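Local structure of glucoamylase (Thermoanaerobacterium thermosaccharolyticum, 1LF6) at residues T31-Q36 / I59-Y64; V40-N45 / E309-K314; E98-K103 / T121-T126; V128-L133 / L265-N270; N288-N291 / L297-N300. The protein hydrolyses terminal alpha-1,4-linked glucose residues from the non-reducing ends of glucans, probably releasing beta-D-glucose, as a family 15 glycoside hydrolase. One frame throughout, in Å; residues are numbered along the deposited sequence.

Contact 1 (T31-Q36 / I59-Y64); sequences TWASAQ and ISEVYY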
# COMPACT_ATOMS: atom_id res chain seq x y z
N THR A 31 5.44 -18.68 0.65
CA THR A 31 5.61 -17.38 0.04
C THR A 31 4.41 -16.53 0.35
O THR A 31 3.32 -17.10 0.60
CB THR A 31 5.81 -17.58 -1.48
OG1 THR A 31 6.43 -16.48 -2.10
CG2 THR A 31 4.61 -18.09 -2.21
N TRP A 32 4.48 -15.24 0.17
CA TRP A 32 3.26 -14.43 0.39
C TRP A 32 2.43 -14.44 -0.87
O TRP A 32 2.82 -14.93 -1.92
CB TRP A 32 3.65 -13.03 0.83
CG TRP A 32 4.29 -12.99 2.20
CD1 TRP A 32 5.65 -12.94 2.40
CD2 TRP A 32 3.68 -13.13 3.47
NE1 TRP A 32 5.91 -12.97 3.75
CE2 TRP A 32 4.72 -13.08 4.43
CE3 TRP A 32 2.36 -13.23 3.91
CZ2 TRP A 32 4.47 -13.17 5.79
CZ3 TRP A 32 2.11 -13.30 5.26
CH2 TRP A 32 3.17 -13.27 6.18
N ALA A 33 1.26 -13.83 -0.78
CA ALA A 33 0.34 -13.72 -1.91
C ALA A 33 0.72 -12.59 -2.88
O ALA A 33 1.50 -11.70 -2.55
CB ALA A 33 -1.09 -13.50 -1.40
N SER A 34 0.14 -12.65 -4.07
CA SER A 34 0.38 -11.64 -5.09
C SER A 34 0.08 -10.26 -4.50
O SER A 34 -0.92 -10.08 -3.78
CB SER A 34 -0.53 -11.88 -6.30
OG SER A 34 -0.45 -10.81 -7.22
N ALA A 35 0.93 -9.29 -4.81
CA ALA A 35 0.77 -7.93 -4.31
C ALA A 35 -0.31 -7.13 -5.03
O ALA A 35 -0.67 -6.03 -4.60
CB ALA A 35 2.11 -7.19 -4.37
N GLN A 36 -0.82 -7.67 -6.14
CA GLN A 36 -1.89 -7.01 -6.88
C GLN A 36 -3.18 -7.34 -6.12
O GLN A 36 -3.60 -8.49 -6.06
CB GLN A 36 -1.95 -7.54 -8.33
CG GLN A 36 -3.29 -7.36 -9.03
CD GLN A 36 -3.71 -5.91 -9.25
OE1 GLN A 36 -4.81 -5.65 -9.72
NE2 GLN A 36 -2.83 -4.96 -8.90
N ILE A 59 -9.34 -14.02 -0.05
CA ILE A 59 -8.72 -13.25 1.01
C ILE A 59 -7.24 -13.59 1.00
O ILE A 59 -6.86 -14.77 0.99
CB ILE A 59 -9.33 -13.63 2.37
CG1 ILE A 59 -10.74 -13.05 2.48
CG2 ILE A 59 -8.43 -13.17 3.51
CD1 ILE A 59 -11.55 -13.58 3.66
N SER A 60 -6.39 -12.57 0.97
CA SER A 60 -4.95 -12.80 1.00
C SER A 60 -4.46 -12.44 2.40
O SER A 60 -4.99 -12.96 3.39
CB SER A 60 -4.25 -11.96 -0.08
OG SER A 60 -4.73 -10.63 -0.12
N GLU A 61 -3.48 -11.55 2.52
CA GLU A 61 -2.98 -11.18 3.84
C GLU A 61 -4.03 -10.54 4.74
O GLU A 61 -4.87 -9.75 4.29
CB GLU A 61 -1.80 -10.21 3.72
CG GLU A 61 -0.51 -10.80 3.18
CD GLU A 61 -0.42 -10.74 1.67
OE1 GLU A 61 -1.29 -10.11 1.04
OE2 GLU A 61 0.53 -11.33 1.10
N VAL A 62 -3.98 -10.89 6.03
CA VAL A 62 -4.88 -10.33 7.03
C VAL A 62 -3.98 -9.87 8.16
O VAL A 62 -3.07 -10.59 8.58
CB VAL A 62 -5.89 -11.39 7.57
CG1 VAL A 62 -6.85 -10.72 8.54
CG2 VAL A 62 -6.66 -12.02 6.41
N TYR A 63 -4.22 -8.66 8.65
CA TYR A 63 -3.39 -8.07 9.69
C TYR A 63 -4.06 -7.89 11.04
O TYR A 63 -5.24 -7.56 11.13
CB TYR A 63 -2.88 -6.71 9.20
CG TYR A 63 -2.09 -6.78 7.91
CD1 TYR A 63 -0.70 -6.61 7.91
CD2 TYR A 63 -2.72 -7.04 6.70
CE1 TYR A 63 0.03 -6.71 6.73
CE2 TYR A 63 -2.00 -7.13 5.51
CZ TYR A 63 -0.62 -6.97 5.53
OH TYR A 63 0.10 -7.06 4.36
N TYR A 64 -3.26 -8.09 12.10
CA TYR A 64 -3.70 -7.95 13.48
C TYR A 64 -2.50 -8.16 14.40
O TYR A 64 -1.68 -9.05 14.17
CB TYR A 64 -4.79 -8.98 13.83
CG TYR A 64 -4.91 -9.24 15.33
CD1 TYR A 64 -4.09 -10.18 15.96
CD2 TYR A 64 -5.82 -8.52 16.11
CE1 TYR A 64 -4.17 -10.39 17.33
CE2 TYR A 64 -5.90 -8.73 17.50
CZ TYR A 64 -5.07 -9.67 18.09
OH TYR A 64 -5.14 -9.89 19.45
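Ala33 and Ser60 mark the closest backbone approach, their CA atoms 6.1 Å apart, where the irregular segment 31-36 passes strand 58-63 of the seven-stranded antiparallel sheet. The one hydrogen bond between the two segments joins main chain to side chain: Ala33 N donates to Glu61 OE2 over 3.2 Å with an N-H...O angle of 141°. The nitrogen meets that oxygen on its syn side, 34° out of the carboxylate plane. The bend at chi2 of Glu61 (88°) turns the carboxylate toward the loop; CG rests obliquely against the indole, 3.8 Å from Trp32 CE3. OE2 also lies 3.6 Å from Trp32 CB, while the CB atoms of Ala33 and Ser60 touch at 3.8 Å. Glu61 OE1 pairs with Lys37 in a salt bridge, and Ser60 OG bonds to Thr53 on the neighbouring strand. The side chain of Trp32 is about 9 Å from that of Trp325, which probably binds substrate. A buried carboxylate thus holds the loop with both oxygens, one on a backbone N-H and one on a lysine whose charge probably offsets its own, close to the likely substrate site.

Contact 2 (V40-N45 / E309-K314); sequences VGTANN and EDKTNK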
# COMPACT_ATOMS: atom_id res chain seq x y z
N VAL A 40 -8.91 -3.89 -0.30
CA VAL A 40 -8.31 -3.83 1.02
C VAL A 40 -9.36 -3.22 1.94
O VAL A 40 -10.19 -2.43 1.49
CB VAL A 40 -7.04 -2.95 1.04
CG1 VAL A 40 -6.01 -3.51 0.06
CG2 VAL A 40 -7.38 -1.50 0.69
N GLY A 41 -9.35 -3.60 3.21
CA GLY A 41 -10.34 -3.05 4.11
C GLY A 41 -10.07 -3.22 5.59
O GLY A 41 -9.17 -3.95 6.00
N THR A 42 -10.87 -2.53 6.38
CA THR A 42 -10.78 -2.57 7.83
C THR A 42 -11.94 -1.73 8.33
O THR A 42 -12.47 -0.89 7.59
CB THR A 42 -9.44 -1.95 8.32
OG1 THR A 42 -9.29 -2.19 9.73
CG2 THR A 42 -9.41 -0.46 8.05
N ALA A 43 -12.37 -1.96 9.57
CA ALA A 43 -13.47 -1.18 10.12
C ALA A 43 -12.96 0.24 10.28
O ALA A 43 -11.79 0.46 10.59
CB ALA A 43 -13.91 -1.75 11.46
N ASN A 44 -13.85 1.21 10.07
CA ASN A 44 -13.48 2.61 10.20
C ASN A 44 -13.55 3.08 11.66
O ASN A 44 -14.29 4.00 12.00
CB ASN A 44 -14.38 3.46 9.28
CG ASN A 44 -14.16 4.96 9.46
OD1 ASN A 44 -13.05 5.42 9.69
ND2 ASN A 44 -15.24 5.72 9.34
N ASN A 45 -12.78 2.41 12.51
CA ASN A 45 -12.69 2.75 13.92
C ASN A 45 -11.40 2.15 14.47
O ASN A 45 -10.78 1.32 13.81
CB ASN A 45 -13.91 2.24 14.72
CG ASN A 45 -14.03 0.72 14.74
OD1 ASN A 45 -14.95 0.16 14.15
ND2 ASN A 45 -13.12 0.06 15.43
N GLU A 309 -3.82 3.57 8.15
CA GLU A 309 -3.24 4.07 9.40
C GLU A 309 -3.22 2.95 10.43
O GLU A 309 -4.14 2.14 10.48
CB GLU A 309 -4.09 5.23 9.94
CG GLU A 309 -3.67 5.73 11.33
CD GLU A 309 -4.61 6.79 11.88
OE1 GLU A 309 -5.84 6.61 11.80
OE2 GLU A 309 -4.12 7.80 12.42
N ASP A 310 -2.16 2.88 11.24
CA ASP A 310 -2.14 1.87 12.28
C ASP A 310 -3.17 2.35 13.29
O ASP A 310 -3.40 3.56 13.41
CB ASP A 310 -0.76 1.76 12.94
CG ASP A 310 -0.72 0.64 14.00
OD1 ASP A 310 -1.06 -0.51 13.66
OD2 ASP A 310 -0.35 0.93 15.15
N LYS A 311 -3.79 1.43 14.01
CA LYS A 311 -4.80 1.83 14.98
C LYS A 311 -4.28 1.99 16.40
O LYS A 311 -5.02 2.38 17.30
CB LYS A 311 -5.96 0.83 14.93
CG LYS A 311 -6.66 0.85 13.57
CD LYS A 311 -7.81 -0.13 13.46
CE LYS A 311 -8.49 0.02 12.10
NZ LYS A 311 -9.71 -0.82 11.94
N THR A 312 -2.99 1.73 16.59
CA THR A 312 -2.37 1.87 17.90
C THR A 312 -1.44 3.09 17.85
O THR A 312 -1.49 3.97 18.71
CB THR A 312 -1.57 0.62 18.28
OG1 THR A 312 -2.42 -0.53 18.18
CG2 THR A 312 -1.04 0.72 19.71
N ASN A 313 -0.59 3.14 16.82
CA ASN A 313 0.30 4.27 16.63
C ASN A 313 -0.38 5.16 15.60
O ASN A 313 -0.11 5.07 14.40
CB ASN A 313 1.67 3.81 16.10
CG ASN A 313 2.61 3.38 17.21
OD1 ASN A 313 3.18 4.21 17.91
ND2 ASN A 313 2.77 2.07 17.37
N LYS A 314 -1.29 6.01 16.08
CA LYS A 314 -2.04 6.90 15.19
C LYS A 314 -1.14 7.86 14.44
O LYS A 314 -0.16 8.38 14.98
CB LYS A 314 -3.09 7.67 15.99
CG LYS A 314 -4.14 6.77 16.65
CD LYS A 314 -5.18 7.59 17.39
CE LYS A 314 -6.21 6.69 18.07
NZ LYS A 314 -7.19 7.48 18.86
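Lys311 and Thr42 reach toward each other tip to tip, the ammonium group of the one ending on the hydroxyl of the other, with NZ 2.6 Å from Thr42 OG1. The lysine chain is fully extended beyond CG, and this full stretch carries NZ across to the turn that follows strand 39-42. Thr42 meets it with OG1 set opposite its own backbone nitrogen (chi1 -171°), while CG2 lies beside the ammonium at 3.9 Å from NZ. The same nitrogen donates to the carbonyl oxygen of Ala43, NZ to O 2.8 Å, approaching at a C=O...N angle of 138° and tilted 17° from the carbonyl plane. A weak third bond runs from NZ to Asn45 O at 3.0 Å, and that oxygen also sits 3.1 Å from Lys311 CE, against the methylene end of the chain. Asn44, between the two accepting carbonyls, is the centre of an inverse gamma turn. The contact bridges the two halves of the enzyme: strand 39-42 is an edge of the seven-stranded sheet in the N-terminal beta-sandwich, whereas 309-314 belongs to the family 15 catalytic part, in the loop after helix 296-306. Ser48 O is a further acceptor for NZ, and Trp51 makes a cation-pi contact with the lysine. Behind Lys311 its own loop is shaped by an Asx motif, Asp310 OD2 accepting from Asn313 N at 2.8 Å on the anti side of the carboxylate.

Contact 3 (E98-K103 / T121-T126); sequences EKFTDK and TKDIFT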
# COMPACT_ATOMS: atom_id res chain seq x y z
N GLU A 98 -16.45 -6.15 -6.73
CA GLU A 98 -17.25 -4.93 -6.66
C GLU A 98 -17.46 -4.64 -5.18
O GLU A 98 -17.53 -5.57 -4.38
CB GLU A 98 -18.61 -5.11 -7.36
CG GLU A 98 -19.59 -6.00 -6.62
CD GLU A 98 -21.01 -5.90 -7.17
OE1 GLU A 98 -21.91 -6.57 -6.61
OE2 GLU A 98 -21.24 -5.16 -8.15
N LYS A 99 -17.53 -3.37 -4.81
CA LYS A 99 -17.74 -3.02 -3.40
C LYS A 99 -19.23 -2.99 -3.08
O LYS A 99 -20.05 -2.86 -3.98
CB LYS A 99 -17.11 -1.64 -3.09
CG LYS A 99 -15.63 -1.53 -3.44
CD LYS A 99 -14.92 -0.44 -2.65
CE LYS A 99 -15.52 0.94 -2.87
NZ LYS A 99 -15.48 1.37 -4.30
N PHE A 100 -19.56 -3.11 -1.80
CA PHE A 100 -20.96 -3.08 -1.36
C PHE A 100 -21.58 -1.78 -1.87
O PHE A 100 -22.67 -1.78 -2.42
CB PHE A 100 -21.04 -3.15 0.17
CG PHE A 100 -20.58 -4.47 0.75
CD1 PHE A 100 -20.25 -4.56 2.10
CD2 PHE A 100 -20.48 -5.61 -0.04
CE1 PHE A 100 -19.82 -5.76 2.65
CE2 PHE A 100 -20.05 -6.82 0.50
CZ PHE A 100 -19.73 -6.89 1.85
N THR A 101 -20.86 -0.68 -1.67
CA THR A 101 -21.29 0.64 -2.12
C THR A 101 -20.04 1.44 -2.46
O THR A 101 -18.92 1.00 -2.18
CB THR A 101 -22.07 1.42 -1.04
OG1 THR A 101 -21.17 1.78 0.02
CG2 THR A 101 -23.20 0.57 -0.47
N ASP A 102 -20.23 2.61 -3.06
CA ASP A 102 -19.12 3.48 -3.42
C ASP A 102 -18.53 4.20 -2.21
O ASP A 102 -17.54 4.92 -2.33
CB ASP A 102 -19.58 4.52 -4.44
CG ASP A 102 -19.58 3.99 -5.86
OD1 ASP A 102 -19.94 4.76 -6.78
OD2 ASP A 102 -19.22 2.81 -6.06
N LYS A 103 -19.13 4.01 -1.05
CA LYS A 103 -18.64 4.67 0.15
C LYS A 103 -18.39 3.70 1.30
O LYS A 103 -18.60 4.03 2.46
CB LYS A 103 -19.62 5.77 0.59
CG LYS A 103 -19.76 6.90 -0.44
CD LYS A 103 -20.79 7.95 -0.04
CE LYS A 103 -20.87 9.08 -1.07
NZ LYS A 103 -21.91 10.10 -0.72
N THR A 121 -19.73 -17.13 -4.58
CA THR A 121 -19.94 -15.71 -4.33
C THR A 121 -19.59 -15.40 -2.88
O THR A 121 -20.00 -16.12 -1.97
CB THR A 121 -21.40 -15.32 -4.61
OG1 THR A 121 -21.72 -15.63 -5.97
CG2 THR A 121 -21.61 -13.82 -4.37
N LYS A 122 -18.83 -14.33 -2.66
CA LYS A 122 -18.41 -13.97 -1.32
C LYS A 122 -18.76 -12.54 -0.91
O LYS A 122 -18.86 -11.64 -1.74
CB LYS A 122 -16.90 -14.17 -1.16
CG LYS A 122 -16.38 -15.53 -1.61
CD LYS A 122 -14.85 -15.56 -1.61
CE LYS A 122 -14.31 -16.93 -2.00
NZ LYS A 122 -12.82 -16.95 -2.03
N ASP A 123 -18.92 -12.35 0.40
CA ASP A 123 -19.22 -11.06 0.99
C ASP A 123 -18.17 -10.97 2.09
O ASP A 123 -18.20 -11.76 3.03
CB ASP A 123 -20.62 -11.05 1.60
CG ASP A 123 -21.70 -10.80 0.57
OD1 ASP A 123 -21.48 -11.16 -0.60
OD2 ASP A 123 -22.78 -10.26 0.93
N ILE A 124 -17.26 -10.01 1.97
CA ILE A 124 -16.18 -9.87 2.93
C ILE A 124 -16.08 -8.49 3.59
O ILE A 124 -16.14 -7.47 2.91
CB ILE A 124 -14.83 -10.21 2.27
CG1 ILE A 124 -14.91 -11.61 1.65
CG2 ILE A 124 -13.69 -10.12 3.28
CD1 ILE A 124 -13.75 -11.96 0.75
N PHE A 125 -15.90 -8.50 4.90
CA PHE A 125 -15.76 -7.28 5.70
C PHE A 125 -15.40 -7.69 7.12
O PHE A 125 -15.24 -8.87 7.40
CB PHE A 125 -17.07 -6.48 5.68
CG PHE A 125 -18.24 -7.21 6.27
CD1 PHE A 125 -18.56 -7.06 7.62
CD2 PHE A 125 -19.00 -8.07 5.49
CE1 PHE A 125 -19.64 -7.75 8.17
CE2 PHE A 125 -20.08 -8.76 6.04
CZ PHE A 125 -20.39 -8.61 7.38
N THR A 126 -15.28 -6.73 8.02
CA THR A 126 -14.93 -7.05 9.39
C THR A 126 -16.00 -6.64 10.40
O THR A 126 -16.93 -5.90 10.06
CB THR A 126 -13.60 -6.40 9.80
OG1 THR A 126 -13.69 -4.98 9.63
CG2 THR A 126 -12.46 -6.94 8.94
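The ring of Phe100, in the segment that strand 93-99 leads into, bridges to a strand that is not its neighbour: Phe100 contacts segment 121-126 through its ring alone, without a hydrogen bond between the two segments. In the antiparallel sheet of the N-terminal beta-sandwich, strand 107-113 pairs with both 93-99 and 118-126 and so lies between them; the ring spans that interval, and even the nearest CA atoms, those of Phe100 and Asp123, are 8.5 Å apart. Phe100 and Phe125 cross at about a right angle. Phe125 CD2 lies in the plane of the Phe100 ring at its edge, 3.8 Å from CE1, but the contact is oblique to the Phe125 ring. Phe125 holds CG between its backbone N and carbonyl carbon (chi1 62°), which presents the CD2 side of its ring to Phe100. The far end of the Phe100 ring comes down beside the strand backbone, CZ 4.3 Å from Asp123 CB. Lys273 of helix 269-284 ties the pieces together, making a cation-pi contact with Phe100 and a salt bridge to Asp123 OD2, while Ile277 of that helix packs on Phe100. With an alanine at Phe100, the span to Phe125 would probably be left as a gap and Lys273 would lose its aromatic partner. The same ring corner approaches the backbone of strand 118-126, with Phe100 CZ 3.8 Å from Ile124 O.

Contact 4 (V128-L133 / L265-N270); sequences VKRNSL and LGEDYN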
# COMPACT_ATOMS: atom_id res chain seq x y z
N VAL A 128 -17.17 -4.48 13.19
CA VAL A 128 -16.83 -3.16 13.71
C VAL A 128 -16.58 -3.13 15.21
O VAL A 128 -15.86 -2.26 15.71
CB VAL A 128 -17.94 -2.13 13.38
CG1 VAL A 128 -18.10 -2.00 11.87
CG2 VAL A 128 -19.26 -2.56 14.01
N LYS A 129 -17.14 -4.09 15.94
CA LYS A 129 -16.99 -4.13 17.39
C LYS A 129 -15.85 -4.98 17.94
O LYS A 129 -15.39 -4.74 19.05
CB LYS A 129 -18.29 -4.60 18.05
CG LYS A 129 -19.36 -3.53 18.15
CD LYS A 129 -20.53 -4.05 18.97
CE LYS A 129 -21.45 -2.92 19.39
NZ LYS A 129 -22.51 -3.40 20.32
N ARG A 130 -15.41 -5.98 17.18
CA ARG A 130 -14.35 -6.85 17.66
C ARG A 130 -13.41 -7.32 16.55
O ARG A 130 -13.68 -7.13 15.37
CB ARG A 130 -14.97 -8.05 18.37
CG ARG A 130 -16.02 -8.78 17.54
CD ARG A 130 -16.80 -9.78 18.38
NE ARG A 130 -17.68 -9.12 19.35
CZ ARG A 130 -18.88 -8.62 19.06
NH1 ARG A 130 -19.60 -8.04 20.02
NH2 ARG A 130 -19.36 -8.70 17.83
N ASN A 131 -12.30 -7.94 16.95
CA ASN A 131 -11.29 -8.41 16.00
C ASN A 131 -11.62 -9.69 15.25
O ASN A 131 -11.05 -10.75 15.53
CB ASN A 131 -9.95 -8.56 16.73
CG ASN A 131 -9.53 -7.29 17.44
OD1 ASN A 131 -9.58 -6.21 16.86
ND2 ASN A 131 -9.10 -7.41 18.69
N SER A 132 -12.52 -9.60 14.27
CA SER A 132 -12.88 -10.76 13.48
C SER A 132 -13.16 -10.41 12.02
O SER A 132 -13.76 -9.37 11.72
CB SER A 132 -14.11 -11.46 14.08
OG SER A 132 -15.29 -10.74 13.80
N LEU A 133 -12.71 -11.28 11.13
CA LEU A 133 -12.92 -11.10 9.70
C LEU A 133 -14.07 -12.01 9.31
O LEU A 133 -14.12 -13.17 9.71
CB LEU A 133 -11.67 -11.50 8.91
CG LEU A 133 -11.80 -11.42 7.39
CD1 LEU A 133 -12.02 -9.98 6.96
CD2 LEU A 133 -10.54 -11.99 6.73
N LEU A 265 -20.21 -14.51 15.55
CA LEU A 265 -21.18 -15.47 15.03
C LEU A 265 -22.57 -15.25 15.63
O LEU A 265 -23.59 -15.43 14.96
CB LEU A 265 -20.72 -16.90 15.32
CG LEU A 265 -19.55 -17.43 14.48
CD1 LEU A 265 -19.04 -18.74 15.08
CD2 LEU A 265 -20.01 -17.64 13.04
N GLY A 266 -22.61 -14.85 16.90
CA GLY A 266 -23.88 -14.62 17.56
C GLY A 266 -24.59 -13.37 17.07
O GLY A 266 -25.78 -13.19 17.31
N GLU A 267 -23.87 -12.50 16.37
CA GLU A 267 -24.46 -11.27 15.87
C GLU A 267 -25.22 -11.52 14.57
O GLU A 267 -24.94 -12.48 13.86
CB GLU A 267 -23.38 -10.21 15.65
CG GLU A 267 -23.92 -8.79 15.64
CD GLU A 267 -23.32 -7.94 16.75
OE1 GLU A 267 -23.83 -6.82 16.98
OE2 GLU A 267 -22.35 -8.39 17.38
N ASP A 268 -26.19 -10.66 14.27
CA ASP A 268 -26.96 -10.80 13.04
C ASP A 268 -26.14 -10.32 11.85
O ASP A 268 -25.69 -9.18 11.82
CB ASP A 268 -28.26 -9.99 13.14
CG ASP A 268 -28.98 -9.89 11.80
OD1 ASP A 268 -28.73 -8.91 11.06
OD2 ASP A 268 -29.78 -10.79 11.49
N TYR A 269 -25.97 -11.20 10.87
CA TYR A 269 -25.18 -10.89 9.69
C TYR A 269 -25.47 -9.53 9.05
O TYR A 269 -24.57 -8.69 8.96
CB TYR A 269 -25.35 -11.98 8.63
CG TYR A 269 -24.52 -11.72 7.40
CD1 TYR A 269 -23.14 -11.93 7.41
CD2 TYR A 269 -25.09 -11.21 6.24
CE1 TYR A 269 -22.35 -11.62 6.30
CE2 TYR A 269 -24.32 -10.90 5.13
CZ TYR A 269 -22.95 -11.11 5.16
OH TYR A 269 -22.18 -10.81 4.06
N ASN A 270 -26.70 -9.32 8.60
CA ASN A 270 -27.06 -8.05 7.97
C ASN A 270 -26.76 -6.86 8.86
O ASN A 270 -26.41 -5.78 8.37
CB ASN A 270 -28.54 -8.03 7.58
CG ASN A 270 -28.85 -9.00 6.46
OD1 ASN A 270 -28.20 -8.98 5.41
ND2 ASN A 270 -29.86 -9.84 6.67
O HOH W 1 -22.62 -6.62 20.14
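Arg130 NH2 donates to Glu267 OE2 at 3.0 Å in a salt bridge, with an N-H...O angle of 155°. The oxygen is met nearly along its C-O axis and stands 17° out of the guanidinium plane. The two flat groups are turned 39° apart, and OE2 takes the bridge by itself, NH1 being 3.8 Å away from it. A bend at chi3 swings the guanidinium round toward the short link between helices 254-266 and 269-284, where Glu267 sits. Water 1 adds a second connection: it accepts from Lys129 NZ at 3.2 Å and weakly from Arg130 NH1, and it donates to Glu267 OE2 at 3.3 Å. The arginine has other acids too, with NH2 also bridging to Asp127 and NE to Glu263 of helix 254-266. Lys129 CB lies over one guanidinium face, toward its rim. Nearby, Ser132 OG bonds to Thr264 OG1, and Asp268 OD1 caps helix 269-284 through Asn271 N. At this surface joint between the segment leading into strand 132-141 and the helix pair, one guanidinium is thus shared among three carboxylates; Lys129, close by and water-linked, probably helps to balance the excess of negative charge.

Contact 5 (N288-N291 / L297-N300); sequences NNFN and LYYN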
# COMPACT_ATOMS: atom_id res chain seq x y z
N ASN A 288 -15.19 16.56 1.31
CA ASN A 288 -15.67 17.48 0.28
C ASN A 288 -16.14 16.65 -0.92
O ASN A 288 -15.49 15.67 -1.30
CB ASN A 288 -14.55 18.42 -0.18
CG ASN A 288 -13.97 19.24 0.96
OD1 ASN A 288 -14.70 19.89 1.71
ND2 ASN A 288 -12.65 19.22 1.09
N ASN A 289 -17.26 17.04 -1.51
CA ASN A 289 -17.79 16.33 -2.66
C ASN A 289 -17.62 17.16 -3.92
O ASN A 289 -18.04 16.76 -5.00
CB ASN A 289 -19.26 15.98 -2.45
CG ASN A 289 -20.13 17.21 -2.24
OD1 ASN A 289 -20.09 18.16 -3.02
ND2 ASN A 289 -20.94 17.18 -1.19
N PHE A 290 -17.01 18.33 -3.76
CA PHE A 290 -16.77 19.25 -4.87
C PHE A 290 -18.03 19.51 -5.69
O PHE A 290 -18.07 19.22 -6.89
CB PHE A 290 -15.66 18.70 -5.77
CG PHE A 290 -14.38 18.40 -5.04
CD1 PHE A 290 -14.21 17.17 -4.41
CD2 PHE A 290 -13.39 19.36 -4.93
CE1 PHE A 290 -13.06 16.91 -3.68
CE2 PHE A 290 -12.23 19.10 -4.19
CZ PHE A 290 -12.07 17.88 -3.57
N ASN A 291 -19.04 20.05 -5.03
CA ASN A 291 -20.31 20.36 -5.68
C ASN A 291 -20.88 19.16 -6.43
O ASN A 291 -21.42 19.30 -7.52
CB ASN A 291 -20.14 21.53 -6.65
CG ASN A 291 -19.83 22.83 -5.93
OD1 ASN A 291 -20.61 23.30 -5.11
ND2 ASN A 291 -18.67 23.42 -6.24
N LEU A 297 -13.69 6.73 -7.65
CA LEU A 297 -12.26 6.56 -7.41
C LEU A 297 -11.78 7.51 -6.32
O LEU A 297 -10.88 7.17 -5.56
CB LEU A 297 -11.46 6.78 -8.70
CG LEU A 297 -9.97 6.43 -8.63
CD1 LEU A 297 -9.77 5.04 -8.05
CD2 LEU A 297 -9.37 6.52 -10.03
N TYR A 298 -12.39 8.69 -6.25
CA TYR A 298 -12.03 9.67 -5.23
C TYR A 298 -12.35 9.09 -3.86
O TYR A 298 -11.49 9.06 -2.98
CB TYR A 298 -12.83 10.96 -5.44
CG TYR A 298 -12.84 11.91 -4.26
CD1 TYR A 298 -11.71 12.65 -3.92
CD2 TYR A 298 -13.99 12.09 -3.50
CE1 TYR A 298 -11.73 13.56 -2.86
CE2 TYR A 298 -14.03 13.00 -2.44
CZ TYR A 298 -12.90 13.73 -2.13
OH TYR A 298 -12.95 14.67 -1.11
N TYR A 299 -13.58 8.64 -3.68
CA TYR A 299 -13.97 8.06 -2.40
C TYR A 299 -13.18 6.78 -2.12
O TYR A 299 -12.72 6.55 -1.00
CB TYR A 299 -15.48 7.79 -2.39
CG TYR A 299 -16.31 9.05 -2.25
CD1 TYR A 299 -16.28 9.79 -1.07
CD2 TYR A 299 -17.12 9.50 -3.30
CE1 TYR A 299 -17.04 10.97 -0.94
CE2 TYR A 299 -17.88 10.68 -3.17
CZ TYR A 299 -17.83 11.41 -1.99
OH TYR A 299 -18.57 12.56 -1.87
N ASN A 300 -13.01 5.95 -3.14
CA ASN A 300 -12.26 4.70 -2.96
C ASN A 300 -10.86 5.03 -2.47
O ASN A 300 -10.38 4.44 -1.49
CB ASN A 300 -12.17 3.92 -4.29
CG ASN A 300 -11.62 2.51 -4.10
OD1 ASN A 300 -10.66 2.11 -4.76
ND2 ASN A 300 -12.24 1.75 -3.21
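Tyr298, near the start of helix 296-306, closes back on the linker that leads into it from helix 269-284, joining that linker to helix 296-306 of the family 15 catalytic part, an (alpha/alpha) barrel. The tight part centres on its hydroxyl. Tyr298 OH donates to Asn288 O at 2.7 Å, in the carbonyl plane and on a lone pair, with a C=O...O angle of 139°. Phe290 comes in beside it, its ring edge turned to the face of Tyr298 in an offset edge-to-face pair with planes at 83° and centroids 5.4 Å apart. Phe290 CE1 makes the touch, 3.5 Å from Tyr298 CZ. The tyrosine ring reaches both partners because its CG stands opposite the backbone N (chi1 164°), directing the side chain out from the helix. Val660 and Ala664 of helix 653-668 pack against Tyr298 and Phe290 respectively. A phenylalanine in place of Tyr298 would keep the ring but is likely to leave Asn288 O without its hydroxyl donor, loosening the hold on the linker. The other side is looser: Asn289 is exposed, and its OD1 turns to Gly292 N within the linker. There the contact with the helix rests on the end of Tyr299, whose ring carries Tyr298 CD2 over the centre of one face and whose OH lies 3.5 Å from Asn289 CB.

How the contacts relate
From the N terminus, contact 1 closes first, bringing the loop before strand 39-42 onto strand 58-63. Contact 2 starts between those two segments and ends far along the chain at 309-314, so the two cross; its long loop encloses contacts 3, 4 and 5, which follow in series. Contact 3 joins strands of the ten-stranded sheet, and contact 4 ties the next strand, 132-141, to the joint between helices 254-266 and 269-284; Asp123 and Tyr269 link the two by a weak hydrogen bond. Contact 5 closes the short linker into the catalytic part and meets contact 3 where Lys103 packs on Tyr299. Ile59 of contact 1 packs on Ile124 and Leu133, joining the two sheets.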